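Local coordinates for binding domain (Hc) of Paraclostridial Mosquitocidal Protein 1 (Paraclostridium bifermentans, PDB 6HOX), which probably targets the clostridial-type neurotoxin PMP1 to host nerve cells, as its receptor-binding domain, at residues S71-Q76 against I205-E210; D88-F93 against R229-S234; E258-Y263 against K318-N323. All blocks are in the same frame, centred on the assembly; numbering follows the deposited sequence.

Contact 1. Residues S71-Q76 against I205-E210; sequences SSIIVQ and IIFKLE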
loop_
_atom_site.group_PDB
_atom_site.type_symbol
_atom_site.label_atom_id
_atom_site.label_comp_id
_atom_site.label_asym_id
_atom_site.label_seq_id
_atom_site.Cartn_x
_atom_site.Cartn_y
_atom_site.Cartn_z
ATOM N N SER A 71 11.891 -20.176 -7.709
ATOM C CA SER A 71 11.649 -18.884 -7.098
ATOM C C SER A 71 11.613 -19.042 -5.575
ATOM O O SER A 71 10.547 -19.056 -4.966
ATOM C CB SER A 71 10.385 -18.265 -7.654
ATOM O OG SER A 71 10.408 -16.853 -7.493
ATOM N N SER A 72 12.795 -19.148 -4.969
ATOM C CA SER A 72 12.918 -19.312 -3.541
ATOM C C SER A 72 14.244 -18.729 -3.056
ATOM O O SER A 72 15.202 -18.626 -3.845
ATOM C CB SER A 72 12.822 -20.754 -3.159
ATOM O OG SER A 72 13.987 -21.443 -3.595
ATOM N N ILE A 73 14.264 -18.355 -1.765
ATOM C CA ILE A 73 15.424 -17.945 -1.025
ATOM C C ILE A 73 15.508 -18.818 0.234
ATOM O O ILE A 73 14.528 -18.959 0.979
ATOM C CB ILE A 73 15.380 -16.449 -0.655
ATOM C CG1 ILE A 73 15.087 -15.565 -1.858
ATOM C CG2 ILE A 73 16.663 -16.006 0.042
ATOM C CD1 ILE A 73 14.774 -14.131 -1.485
ATOM N N ILE A 74 16.689 -19.403 0.446
ATOM C CA ILE A 74 16.992 -20.268 1.564
ATOM C C ILE A 74 18.051 -19.587 2.426
ATOM O O ILE A 74 19.108 -19.180 1.945
ATOM C CB ILE A 74 17.468 -21.636 1.041
ATOM C CG1 ILE A 74 16.442 -22.206 0.053
ATOM C CG2 ILE A 74 17.808 -22.575 2.194
ATOM C CD1 ILE A 74 16.463 -23.706 -0.131
ATOM N N VAL A 75 17.749 -19.472 3.715
ATOM C CA VAL A 75 18.616 -18.847 4.666
ATOM C C VAL A 75 18.912 -19.880 5.746
ATOM O O VAL A 75 18.001 -20.295 6.470
ATOM C CB VAL A 75 17.958 -17.591 5.254
ATOM C CG1 VAL A 75 18.911 -16.843 6.176
ATOM C CG2 VAL A 75 17.413 -16.680 4.154
ATOM N N GLN A 76 20.177 -20.307 5.822
ATOM C CA GLN A 76 20.664 -21.124 6.919
ATOM C C GLN A 76 20.657 -20.249 8.173
ATOM O O GLN A 76 21.081 -19.103 8.132
ATOM C CB GLN A 76 22.078 -21.660 6.647
ATOM C CG GLN A 76 22.182 -22.611 5.463
ATOM C CD GLN A 76 21.175 -23.735 5.501
ATOM O OE1 GLN A 76 21.041 -24.455 6.496
ATOM N NE2 GLN A 76 20.447 -23.888 4.404
ATOM N N ILE A 205 15.337 -21.088 7.039
ATOM C CA ILE A 205 14.160 -20.260 6.693
ATOM C C ILE A 205 14.017 -20.261 5.164
ATOM O O ILE A 205 14.978 -19.920 4.462
ATOM C CB ILE A 205 14.313 -18.825 7.234
ATOM C CG1 ILE A 205 14.665 -18.792 8.725
ATOM C CG2 ILE A 205 13.068 -18.000 6.929
ATOM C CD1 ILE A 205 15.154 -17.454 9.215
ATOM N N ILE A 206 12.844 -20.668 4.661
ATOM C CA ILE A 206 12.603 -20.777 3.215
ATOM C C ILE A 206 11.572 -19.718 2.833
ATOM O O ILE A 206 10.440 -19.758 3.344
ATOM C CB ILE A 206 12.093 -22.172 2.787
ATOM C CG1 ILE A 206 12.953 -23.313 3.328
ATOM C CG2 ILE A 206 11.973 -22.241 1.276
ATOM C CD1 ILE A 206 14.312 -23.382 2.696
ATOM N N PHE A 207 11.979 -18.798 1.951
ATOM C CA PHE A 207 11.093 -17.796 1.365
ATOM C C PHE A 207 10.629 -18.333 0.018
ATOM O O PHE A 207 11.426 -18.419 -0.923
ATOM C CB PHE A 207 11.817 -16.463 1.193
ATOM C CG PHE A 207 12.297 -15.826 2.469
ATOM C CD1 PHE A 207 13.442 -16.280 3.104
ATOM C CD2 PHE A 207 11.609 -14.766 3.036
ATOM C CE1 PHE A 207 13.875 -15.701 4.281
ATOM C CE2 PHE A 207 12.030 -14.207 4.231
ATOM C CZ PHE A 207 13.167 -14.675 4.848
ATOM N N LYS A 208 9.353 -18.717 -0.064
ATOM C CA LYS A 208 8.817 -19.422 -1.224
ATOM C C LYS A 208 7.316 -19.625 -1.067
ATOM O O LYS A 208 6.867 -20.023 0.018
ATOM C CB LYS A 208 9.444 -20.813 -1.337
ATOM C CG LYS A 208 9.119 -21.568 -2.612
ATOM C CD LYS A 208 9.682 -22.970 -2.609
ATOM C CE LYS A 208 9.552 -23.649 -3.958
ATOM N NZ LYS A 208 8.135 -23.876 -4.329
ATOM N N LEU A 209 6.578 -19.387 -2.160
ATOM C CA LEU A 209 5.177 -19.794 -2.268
ATOM C C LEU A 209 5.121 -21.323 -2.354
ATOM O O LEU A 209 5.647 -21.888 -3.307
ATOM C CB LEU A 209 4.540 -19.170 -3.515
ATOM C CG LEU A 209 4.141 -17.704 -3.387
ATOM C CD1 LEU A 209 3.905 -17.089 -4.753
ATOM C CD2 LEU A 209 2.901 -17.566 -2.515
ATOM N N GLU A 210 4.516 -21.967 -1.350
ATOM C CA GLU A 210 4.437 -23.426 -1.305
ATOM C C GLU A 210 3.024 -23.843 -0.916
ATOM O O GLU A 210 2.600 -23.546 0.182
ATOM C CB GLU A 210 5.460 -23.980 -0.311
ATOM C CG GLU A 210 5.652 -25.483 -0.406
ATOM C CD GLU A 210 6.194 -25.923 -1.756
ATOM O OE1 GLU A 210 7.332 -25.541 -2.101
ATOM O OE2 GLU A 210 5.452 -26.585 -2.482
HETATM O O HOH W 1 7.955 -18.762 -4.620
#
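F207 and I73 face each other as an antiparallel hydrogen-bonded pair. F207 N donates to I73 O at 2.7 Å and 170°, and I73 N donates back to F207 O at 3.0 Å. V75 and I205 form a second such pair, with I74 and I206 between them as the non-hydrogen-bonded pair.

The F207 side chain leans along its partner strand. Its CB lies 4.0 Å from CB of I73. CG sits beside the backbone N of F207 (chi1 -62°), which sends the ring toward V75. CD1 of F207 passes I73 O at 3.6 Å; this oxygen lies in the ring plane, at the edge. CE1 of F207 then reaches CG2 of V75 at 3.7 Å, also an edge contact. I74 and I206 occupy the other face of the sheet. They lie side by side, and CD1 of I206 touches CD1 of I74 at 3.6 Å.

The 205-210 chain turns a corner at K208, just past the paired residues. A water bridges S71 O and L209 N. K208 lays its CG against S72 CB, and its NZ forms salt bridges with E210 and with E69.

Strand 73-75 is the middle of a three-stranded sheet, between 46-48 and 205-207. The face with I73, V75, I205 and F207 packs inward in the jelly-roll-like N-terminal receptor-binding subdomain. There F207 meets F224 of strand 218-227 edge-to-face and touches L29 of strand 25-32.

Contact 2. Residues D88-F93 against R229-S234; sequences DFTISF and RALNES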
loop_
_atom_site.group_PDB
_atom_site.type_symbol
_atom_site.label_atom_id
_atom_site.label_comp_id
_atom_site.label_asym_id
_atom_site.label_seq_id
_atom_site.Cartn_x
_atom_site.Cartn_y
_atom_site.Cartn_z
ATOM N N ASP A 88 13.230 -13.890 23.070
ATOM C CA ASP A 88 12.195 -13.034 22.470
ATOM C C ASP A 88 12.631 -12.665 21.043
ATOM O O ASP A 88 13.816 -12.597 20.754
ATOM C CB ASP A 88 11.967 -11.770 23.303
ATOM C CG ASP A 88 11.533 -12.029 24.736
ATOM O OD1 ASP A 88 11.021 -13.142 25.017
ATOM O OD2 ASP A 88 11.718 -11.115 25.570
ATOM N N PHE A 89 11.679 -12.419 20.143
ATOM C CA PHE A 89 12.066 -11.924 18.816
ATOM C C PHE A 89 10.907 -11.154 18.173
ATOM O O PHE A 89 9.756 -11.225 18.641
ATOM C CB PHE A 89 12.570 -13.060 17.924
ATOM C CG PHE A 89 11.557 -14.127 17.606
ATOM C CD1 PHE A 89 11.382 -15.212 18.453
ATOM C CD2 PHE A 89 10.781 -14.049 16.462
ATOM C CE1 PHE A 89 10.448 -16.194 18.160
ATOM C CE2 PHE A 89 9.852 -15.033 16.167
ATOM C CZ PHE A 89 9.686 -16.106 17.020
ATOM N N THR A 90 11.266 -10.388 17.134
ATOM C CA THR A 90 10.340 -9.694 16.277
ATOM C C THR A 90 10.686 -10.004 14.815
ATOM O O THR A 90 11.867 -10.070 14.439
ATOM C CB THR A 90 10.362 -8.185 16.551
ATOM O OG1 THR A 90 9.973 -8.031 17.916
ATOM C CG2 THR A 90 9.437 -7.395 15.648
ATOM N N ILE A 91 9.632 -10.256 14.034
ATOM C CA ILE A 91 9.678 -10.341 12.608
ATOM C C ILE A 91 8.872 -9.154 12.057
ATOM O O ILE A 91 7.730 -8.951 12.464
ATOM C CB ILE A 91 9.129 -11.702 12.126
ATOM C CG1 ILE A 91 10.070 -12.852 12.501
ATOM C CG2 ILE A 91 8.853 -11.683 10.625
ATOM C CD1 ILE A 91 9.529 -14.236 12.194
ATOM N N SER A 92 9.469 -8.399 11.129
ATOM C CA SER A 92 8.764 -7.343 10.371
ATOM C C SER A 92 9.064 -7.471 8.873
ATOM O O SER A 92 10.082 -8.028 8.471
ATOM C CB SER A 92 9.068 -5.956 10.894
ATOM O OG SER A 92 10.400 -5.536 10.630
ATOM N N PHE A 93 8.131 -6.995 8.046
ATOM C CA PHE A 93 8.313 -7.017 6.600
ATOM C C PHE A 93 7.227 -6.195 5.903
ATOM O O PHE A 93 6.050 -6.063 6.379
ATOM C CB PHE A 93 8.298 -8.455 6.059
ATOM C CG PHE A 93 7.065 -9.268 6.375
ATOM C CD1 PHE A 93 6.963 -9.969 7.567
ATOM C CD2 PHE A 93 6.028 -9.368 5.468
ATOM C CE1 PHE A 93 5.836 -10.712 7.867
ATOM C CE2 PHE A 93 4.917 -10.144 5.750
ATOM C CZ PHE A 93 4.814 -10.801 6.956
ATOM N N ARG A 229 14.740 -9.048 19.977
ATOM C CA ARG A 229 13.917 -8.594 21.084
ATOM C C ARG A 229 12.467 -8.531 20.590
ATOM O O ARG A 229 12.235 -8.427 19.385
ATOM C CB ARG A 229 14.413 -7.213 21.539
ATOM C CG ARG A 229 13.782 -6.704 22.824
ATOM C CD ARG A 229 14.516 -5.498 23.378
ATOM N NE ARG A 229 14.512 -4.370 22.454
ATOM C CZ ARG A 229 13.519 -3.499 22.327
ATOM N NH1 ARG A 229 12.345 -3.739 22.887
ATOM N NH2 ARG A 229 13.703 -2.387 21.641
ATOM N N ALA A 230 11.516 -8.596 21.525
ATOM C CA ALA A 230 10.098 -8.383 21.249
ATOM C C ALA A 230 9.799 -6.892 21.383
ATOM O O ALA A 230 9.849 -6.384 22.483
ATOM C CB ALA A 230 9.249 -9.171 22.212
ATOM N N LEU A 231 9.497 -6.204 20.276
ATOM C CA LEU A 231 9.252 -4.776 20.352
ATOM C C LEU A 231 7.912 -4.553 21.057
ATOM O O LEU A 231 6.976 -5.353 20.905
ATOM C CB LEU A 231 9.232 -4.143 18.958
ATOM C CG LEU A 231 10.442 -4.372 18.055
ATOM C CD1 LEU A 231 10.246 -3.660 16.727
ATOM C CD2 LEU A 231 11.726 -3.900 18.709
ATOM N N ASN A 232 7.825 -3.467 21.834
ATOM C CA ASN A 232 6.574 -3.078 22.455
ATOM C C ASN A 232 5.747 -2.292 21.421
ATOM O O ASN A 232 6.225 -1.988 20.324
ATOM C CB ASN A 232 6.794 -2.364 23.796
ATOM C CG ASN A 232 7.437 -0.998 23.677
ATOM O OD1 ASN A 232 7.213 -0.271 22.706
ATOM N ND2 ASN A 232 8.231 -0.643 24.672
ATOM N N GLU A 233 4.489 -2.020 21.784
ATOM C CA GLU A 233 3.493 -1.419 20.910
ATOM C C GLU A 233 4.011 -0.067 20.379
ATOM O O GLU A 233 3.814 0.256 19.179
ATOM C CB GLU A 233 2.155 -1.362 21.659
ATOM C CG GLU A 233 0.973 -1.006 20.780
ATOM C CD GLU A 233 -0.399 -1.184 21.412
ATOM O OE1 GLU A 233 -0.458 -1.697 22.543
ATOM O OE2 GLU A 233 -1.408 -0.786 20.780
ATOM N N SER A 234 4.687 0.707 21.239
ATOM C CA SER A 234 5.219 2.045 20.860
ATOM C C SER A 234 6.393 1.914 19.886
ATOM O O SER A 234 6.564 2.733 18.981
ATOM C CB SER A 234 5.635 2.847 22.060
ATOM O OG SER A 234 4.524 3.086 22.897
#
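F89 and R229 are the closest backbone positions, with CA atoms 4.4 Å apart. From there the two chains separate. Residues 89-93 continue as an extended strand, while residues 229-232 lead away to the helix that starts at E233. No beta ladder forms between the two segments. R229 O comes within 3.1 Å of T90 N, but the angle is too poor for a hydrogen bond. The backbone of T90 pairs instead with Y227, on the neighbouring strand 218-227.

The direct bonds between the segments are made by the hydroxyl of T90. OG1 of T90 donates to R229 O at 2.7 Å. It meets that oxygen in the carbonyl plane, on a lone pair. The same OG1 of T90 accepts from L231 N at 3.0 Å, with an N-H...O angle of 157°. One buried hydroxyl thus grips two backbone groups, on either side of A230. With chi1 at -61°, OG1 sits beside the backbone N of T90 and CG2 is anti to it, which turns the hydroxyl to R229 O and L231 N and the methyl to the L231 side chain.

Strand 89-96 belongs to the large antiparallel sheet of the N-terminal receptor-binding subdomain, a lectin-like jelly roll of the concanavalin clan. It lies between strands 167-174 and 218-227. The 229-232 segment carries the chain from strand 218-227 into helix 233-241.

The methyl CG2 of T90 rests 4.0 Å from CD1 of L231, and the two side chains cross at about a right angle. CB of A230 lies 3.9 Å from CB of D88, nearer the surface. Within its own segment, L231 places CD2 3.7 Å above one face of the R229 guanidinium, toward its rim. The guanidinium forms a salt bridge with E235. N232 is the N-cap of helix 233-241, and L231 also touches V236 and L239 of that helix.

Contact 3. Residues E258-Y263 against K318-N323; sequences EYNKSY and KIINKN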
loop_
_atom_site.group_PDB
_atom_site.type_symbol
_atom_site.label_atom_id
_atom_site.label_comp_id
_atom_site.label_asym_id
_atom_site.label_seq_id
_atom_site.Cartn_x
_atom_site.Cartn_y
_atom_site.Cartn_z
ATOM N N GLU A 258 4.943 9.980 -8.750
ATOM C CA GLU A 258 5.912 10.470 -9.757
ATOM C C GLU A 258 5.308 11.534 -10.670
ATOM O O GLU A 258 4.114 11.536 -10.927
ATOM C CB GLU A 258 6.409 9.344 -10.661
ATOM C CG GLU A 258 7.110 8.219 -9.915
ATOM C CD GLU A 258 7.597 7.110 -10.836
ATOM O OE1 GLU A 258 7.829 7.393 -12.047
ATOM O OE2 GLU A 258 7.751 5.970 -10.344
ATOM N N TYR A 259 6.202 12.363 -11.219
ATOM C CA TYR A 259 5.900 13.293 -12.278
ATOM C C TYR A 259 5.937 12.570 -13.624
ATOM O O TYR A 259 6.658 11.599 -13.798
ATOM C CB TYR A 259 6.910 14.443 -12.312
ATOM C CG TYR A 259 6.801 15.407 -11.164
ATOM C CD1 TYR A 259 5.683 16.208 -11.040
ATOM C CD2 TYR A 259 7.811 15.536 -10.215
ATOM C CE1 TYR A 259 5.551 17.108 -10.000
ATOM C CE2 TYR A 259 7.686 16.427 -9.156
ATOM C CZ TYR A 259 6.551 17.220 -9.056
ATOM O OH TYR A 259 6.407 18.151 -8.069
ATOM N N ASN A 260 5.135 13.081 -14.562
ATOM C CA ASN A 260 5.172 12.655 -15.948
ATOM C C ASN A 260 4.845 11.159 -16.050
ATOM O O ASN A 260 5.360 10.474 -16.930
ATOM C CB ASN A 260 6.528 12.985 -16.585
ATOM C CG ASN A 260 6.525 12.832 -18.088
ATOM O OD1 ASN A 260 5.550 13.194 -18.740
ATOM N ND2 ASN A 260 7.581 12.246 -18.638
ATOM N N LYS A 261 3.937 10.680 -15.196
ATOM C CA LYS A 261 3.518 9.293 -15.190
ATOM C C LYS A 261 1.991 9.218 -15.247
ATOM O O LYS A 261 1.300 9.887 -14.445
ATOM C CB LYS A 261 4.051 8.606 -13.939
ATOM C CG LYS A 261 3.575 7.178 -13.715
ATOM C CD LYS A 261 4.163 6.591 -12.455
ATOM C CE LYS A 261 3.629 5.214 -12.157
ATOM N NZ LYS A 261 4.558 4.461 -11.291
ATOM N N SER A 262 1.477 8.421 -16.201
ATOM C CA SER A 262 0.028 8.297 -16.426
ATOM C C SER A 262 -0.645 7.652 -15.214
ATOM O O SER A 262 -0.267 6.561 -14.791
ATOM C CB SER A 262 -0.308 7.526 -17.674
ATOM O OG SER A 262 -0.212 8.379 -18.791
ATOM N N TYR A 263 -1.673 8.334 -14.712
ATOM C CA TYR A 263 -2.393 7.905 -13.531
ATOM C C TYR A 263 -3.898 8.008 -13.783
ATOM O O TYR A 263 -4.353 8.846 -14.543
ATOM C CB TYR A 263 -2.081 8.787 -12.316
ATOM C CG TYR A 263 -0.741 8.601 -11.652
ATOM C CD1 TYR A 263 -0.306 7.358 -11.208
ATOM C CD2 TYR A 263 0.065 9.698 -11.392
ATOM C CE1 TYR A 263 0.911 7.213 -10.555
ATOM C CE2 TYR A 263 1.301 9.565 -10.773
ATOM C CZ TYR A 263 1.717 8.321 -10.331
ATOM O OH TYR A 263 2.929 8.202 -9.719
ATOM N N LYS A 318 -1.497 13.225 -15.854
ATOM C CA LYS A 318 -0.103 13.268 -15.467
ATOM C C LYS A 318 0.107 14.509 -14.615
ATOM O O LYS A 318 -0.490 15.575 -14.918
ATOM C CB LYS A 318 0.814 13.389 -16.685
ATOM C CG LYS A 318 0.994 12.111 -17.478
ATOM C CD LYS A 318 2.050 12.235 -18.544
ATOM C CE LYS A 318 2.310 10.925 -19.254
ATOM N NZ LYS A 318 3.256 11.121 -20.372
ATOM N N ILE A 319 0.969 14.380 -13.600
ATOM C CA ILE A 319 1.373 15.489 -12.734
ATOM C C ILE A 319 2.639 16.079 -13.361
ATOM O O ILE A 319 3.586 15.363 -13.639
ATOM C CB ILE A 319 1.599 15.021 -11.275
ATOM C CG1 ILE A 319 0.426 14.200 -10.729
ATOM C CG2 ILE A 319 1.919 16.206 -10.381
ATOM C CD1 ILE A 319 0.719 13.460 -9.432
ATOM N N ILE A 320 2.630 17.387 -13.609
ATOM C CA ILE A 320 3.691 18.053 -14.342
ATOM C C ILE A 320 4.206 19.240 -13.519
ATOM O O ILE A 320 3.435 19.983 -12.922
ATOM C CB ILE A 320 3.179 18.509 -15.719
ATOM C CG1 ILE A 320 2.674 17.325 -16.544
ATOM C CG2 ILE A 320 4.258 19.285 -16.467
ATOM C CD1 ILE A 320 3.755 16.387 -16.960
ATOM N N ASN A 321 5.526 19.408 -13.525
ATOM C CA ASN A 321 6.198 20.473 -12.808
ATOM C C ASN A 321 7.536 20.691 -13.503
ATOM O O ASN A 321 8.428 19.860 -13.380
ATOM C CB ASN A 321 6.370 20.123 -11.325
ATOM C CG ASN A 321 7.206 21.105 -10.531
ATOM O OD1 ASN A 321 7.517 22.198 -11.004
ATOM N ND2 ASN A 321 7.552 20.732 -9.303
ATOM N N LYS A 322 7.648 21.790 -14.252
ATOM C CA LYS A 322 8.858 22.067 -15.020
ATOM C C LYS A 322 10.014 22.449 -14.077
ATOM O O LYS A 322 11.135 22.519 -14.522
ATOM C CB LYS A 322 8.580 23.129 -16.092
ATOM C CG LYS A 322 8.557 24.573 -15.610
ATOM C CD LYS A 322 8.031 25.553 -16.653
ATOM C CE LYS A 322 6.529 25.468 -16.854
ATOM N NZ LYS A 322 5.765 25.887 -15.650
ATOM N N ASN A 323 9.742 22.679 -12.783
ATOM C CA ASN A 323 10.804 22.906 -11.795
ATOM C C ASN A 323 11.056 21.649 -10.955
ATOM O O ASN A 323 11.625 21.742 -9.876
ATOM C CB ASN A 323 10.504 24.064 -10.839
ATOM C CG ASN A 323 10.359 25.401 -11.534
ATOM O OD1 ASN A 323 10.985 25.656 -12.560
ATOM N ND2 ASN A 323 9.510 26.252 -10.984
HETATM O O HOH W 2 2.351 11.959 -13.119
#
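Residues 258-263 curl as a loop against the end of strand 316-320, joined by one direct backbone hydrogen bond, N260 N to I319 O, at 2.9 Å and 167°. Both segments belong to the C-terminal receptor-binding subdomain, which has the beta-trefoil fold. The loop leads into strand 263-267, which pairs antiparallel with 316-320.

A water fills in between the backbones. It donates to E258 O and accepts from K261 N and I319 N.

Y259 lays its ring along the strand, crossing I319 at about a right angle. CE1 of Y259 lies 3.8 Å from CG2 of I319, while I319 O sits at the ring edge. Further out, CE1 of Y259 is 3.4 Å from CB of N321. The other branch of I319, at CD1, approaches CE2 of Y263 more loosely, at 4.2 Å. The Y263 hydroxyl accepts from E258 N, which links the first and last residues of 258-263.

K318 runs extended beside N260 (all torsions beyond CG near 180°). Its CE passes S262 OG at 3.6 Å. NZ makes a weak bond to N260 OD1 and a long, weak ion pair with E340.

N321 works with both ends of its amide. OD1 accepts from N323 N in an Asx turn. The Y259 hydroxyl bonds to D333. ND2 of N321 donates to OH of Y259 at 3.1 Å and 169°, and this OH lies 7° out of the N321 amide plane.

Contacts 1 and 2 lie in the N-terminal receptor-binding subdomain, and contact 3 in the C-terminal one, with its centre about 38 Å from that of contact 1. The first two do not touch, but strands 73-75 and 89-96 follow each other in the chain, and side chains of both contacts reach strand 218-227. Contact 1 is mostly buried and relies on regular strand pairing with aliphatic and aromatic cover. Contact 2 is partly buried and depends on a side-chain hydroxyl where a strand meets a chain leaving for a helix. Contact 3, also partly buried, joins a loop to a strand through tyrosine, asparagine and water, with the K318 chain lying alongside N260.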